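Local coordinates for beta-agarase D (Zobellia galactanivorans, PDB 4ASM), which cleaves the beta-1,4-linkages of agarose at random, with retention of anomeric configuration, through the family 16 glycoside hydrolase catalytic domain that forms this chain, at residues A120-N125 and D320-V325. Residues are numbered along the deposited sequence; the frame is centred on the assembly and turned at random.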
loop_
_atom_site.group_PDB
_atom_site.type_symbol
_atom_site.label_atom_id
_atom_site.label_comp_id
_atom_site.label_asym_id
_atom_site.label_seq_id
_atom_site.Cartn_x
_atom_site.Cartn_y
_atom_site.Cartn_z
ATOM N N ALA A 120 -14.026 5.992 -7.004
ATOM C CA ALA A 120 -12.743 6.404 -6.411
ATOM C C ALA A 120 -11.662 6.586 -7.467
ATOM O O ALA A 120 -11.673 5.927 -8.479
ATOM C CB ALA A 120 -12.290 5.352 -5.396
ATOM N N GLY A 121 -10.680 7.416 -7.185
ATOM C CA GLY A 121 -9.603 7.601 -8.153
ATOM C C GLY A 121 -8.491 6.561 -8.021
ATOM O O GLY A 121 -8.304 5.947 -6.962
ATOM N N CYS A 122 -7.736 6.398 -9.100
ATOM C CA CYS A 122 -6.609 5.479 -9.147
ATOM C C CYS A 122 -5.664 5.998 -10.206
ATOM O O CYS A 122 -6.114 6.304 -11.318
ATOM C CB CYS A 122 -7.089 4.071 -9.525
ATOM S SG CYS A 122 -5.798 2.807 -9.438
ATOM N N ILE A 123 -4.378 6.105 -9.873
ATOM C CA ILE A 123 -3.387 6.556 -10.842
ATOM C C ILE A 123 -2.205 5.618 -10.877
ATOM O O ILE A 123 -1.918 4.924 -9.895
ATOM C CB ILE A 123 -2.902 8.008 -10.560
ATOM C CG1 ILE A 123 -2.026 8.059 -9.309
ATOM C CG2 ILE A 123 -4.096 8.948 -10.446
ATOM C CD1 ILE A 123 -1.458 9.465 -9.043
ATOM N N THR A 124 -1.479 5.657 -11.998
ATOM C CA THR A 124 -0.248 4.887 -12.190
ATOM C C THR A 124 0.865 5.829 -12.677
ATOM O O THR A 124 0.627 6.665 -13.559
ATOM C CB THR A 124 -0.477 3.844 -13.283
ATOM O OG1 THR A 124 -1.558 2.977 -12.905
ATOM C CG2 THR A 124 0.759 2.997 -13.490
ATOM N N ASN A 125 2.054 5.704 -12.100
ATOM C CA ASN A 125 3.238 6.456 -12.519
ATOM C C ASN A 125 3.820 5.873 -13.797
ATOM O O ASN A 125 3.807 4.647 -13.997
ATOM C CB ASN A 125 4.262 6.469 -11.357
ATOM C CG ASN A 125 5.315 7.553 -11.482
ATOM O OD1 ASN A 125 5.453 8.418 -10.594
ATOM N ND2 ASN A 125 6.076 7.498 -12.530
ATOM N N ASP A 320 4.969 -0.960 -11.146
ATOM C CA ASP A 320 4.304 0.329 -11.294
ATOM C C ASP A 320 3.983 0.929 -9.941
ATOM O O ASP A 320 3.511 0.231 -9.037
ATOM C CB ASP A 320 2.978 0.150 -12.038
ATOM C CG ASP A 320 3.168 -0.415 -13.440
ATOM O OD1 ASP A 320 4.015 0.134 -14.180
ATOM O OD2 ASP A 320 2.469 -1.383 -13.793
ATOM N N ILE A 321 4.192 2.240 -9.817
ATOM C CA ILE A 321 3.733 2.984 -8.629
ATOM C C ILE A 321 2.272 3.351 -8.844
ATOM O O ILE A 321 1.928 3.980 -9.860
ATOM C CB ILE A 321 4.518 4.288 -8.392
ATOM C CG1 ILE A 321 6.009 4.023 -8.253
ATOM C CG2 ILE A 321 3.982 4.999 -7.136
ATOM C CD1 ILE A 321 6.867 5.283 -8.431
ATOM N N ILE A 322 1.429 2.945 -7.897
ATOM C CA ILE A 322 -0.005 3.209 -7.946
ATOM C C ILE A 322 -0.430 3.944 -6.676
ATOM O O ILE A 322 0.005 3.619 -5.562
ATOM C CB ILE A 322 -0.805 1.888 -8.074
ATOM C CG1 ILE A 322 -0.385 1.151 -9.376
ATOM C CG2 ILE A 322 -2.302 2.165 -8.033
ATOM C CD1 ILE A 322 -0.943 -0.240 -9.541
ATOM N N ILE A 323 -1.247 4.977 -6.846
ATOM C CA ILE A 323 -1.860 5.638 -5.695
ATOM C C ILE A 323 -3.343 5.574 -5.916
ATOM O O ILE A 323 -3.825 5.873 -7.014
ATOM C CB ILE A 323 -1.379 7.099 -5.538
ATOM C CG1 ILE A 323 0.139 7.122 -5.372
ATOM C CG2 ILE A 323 -2.094 7.743 -4.329
ATOM C CD1 ILE A 323 0.723 8.530 -5.329
ATOM N N ASN A 324 -4.095 5.177 -4.890
ATOM C CA ASN A 324 -5.543 5.090 -5.056
ATOM C C ASN A 324 -6.308 5.113 -3.743
ATOM O O ASN A 324 -5.714 5.153 -2.669
ATOM C CB ASN A 324 -5.962 3.864 -5.918
ATOM C CG ASN A 324 -5.905 2.529 -5.162
ATOM O OD1 ASN A 324 -5.888 2.491 -3.940
ATOM N ND2 ASN A 324 -5.919 1.429 -5.902
ATOM N N VAL A 325 -7.628 5.073 -3.866
ATOM C CA VAL A 325 -8.519 4.845 -2.749
ATOM C C VAL A 325 -9.323 3.581 -3.095
ATOM O O VAL A 325 -9.667 3.366 -4.255
ATOM C CB VAL A 325 -9.434 6.075 -2.548
ATOM C CG1 VAL A 325 -10.690 5.747 -1.707
ATOM C CG2 VAL A 325 -8.596 7.227 -1.947
HETATM O O HOH W 1 5.344 3.343 -12.146
HETATM O O HOH W 2 4.239 2.465 -15.550
#
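I123 and I323 form an antiparallel hydrogen-bonded pair: I123 N reaches I323 O at 2.9 Å, and I323 N returns to I123 O at 3.1 Å. N125 N to I321 O (2.8 Å) and V325 N to G121 O (3.3 Å) extend the ladder, and a water carries it on from N125 O to I321 N. On one face the branched I123 and I323 lie side by side; chi1 of 71° sets CG1 of I123 between its own N and carbonyl carbon, 3.9 Å from CB of I323. On the other, C122 turns SG anti to its N (chi1 -174°), where the polarisable sulfur of this compact side chain meets CG2 of I322 at 3.8 Å and lies against CB of N324 (3.7 Å). Cutting I322 back to alanine is likely to leave C122 SG without this methyl neighbour and open a gap beside W151 and L153. Buried polar ends find partners outside the pair: N324 ND2 donates to E326, which probably binds substrate, and D320's two-oxygen carboxylate serves R128 (salt bridge, OD1) and H61 (hydrogen bond, OD2). Within this beta-jelly-roll domain, strand 320-326 runs between strands 112-125 and 147-153, while W56, L91 and I93 from strands 56-57 and 90-96 pack on I123 and I323.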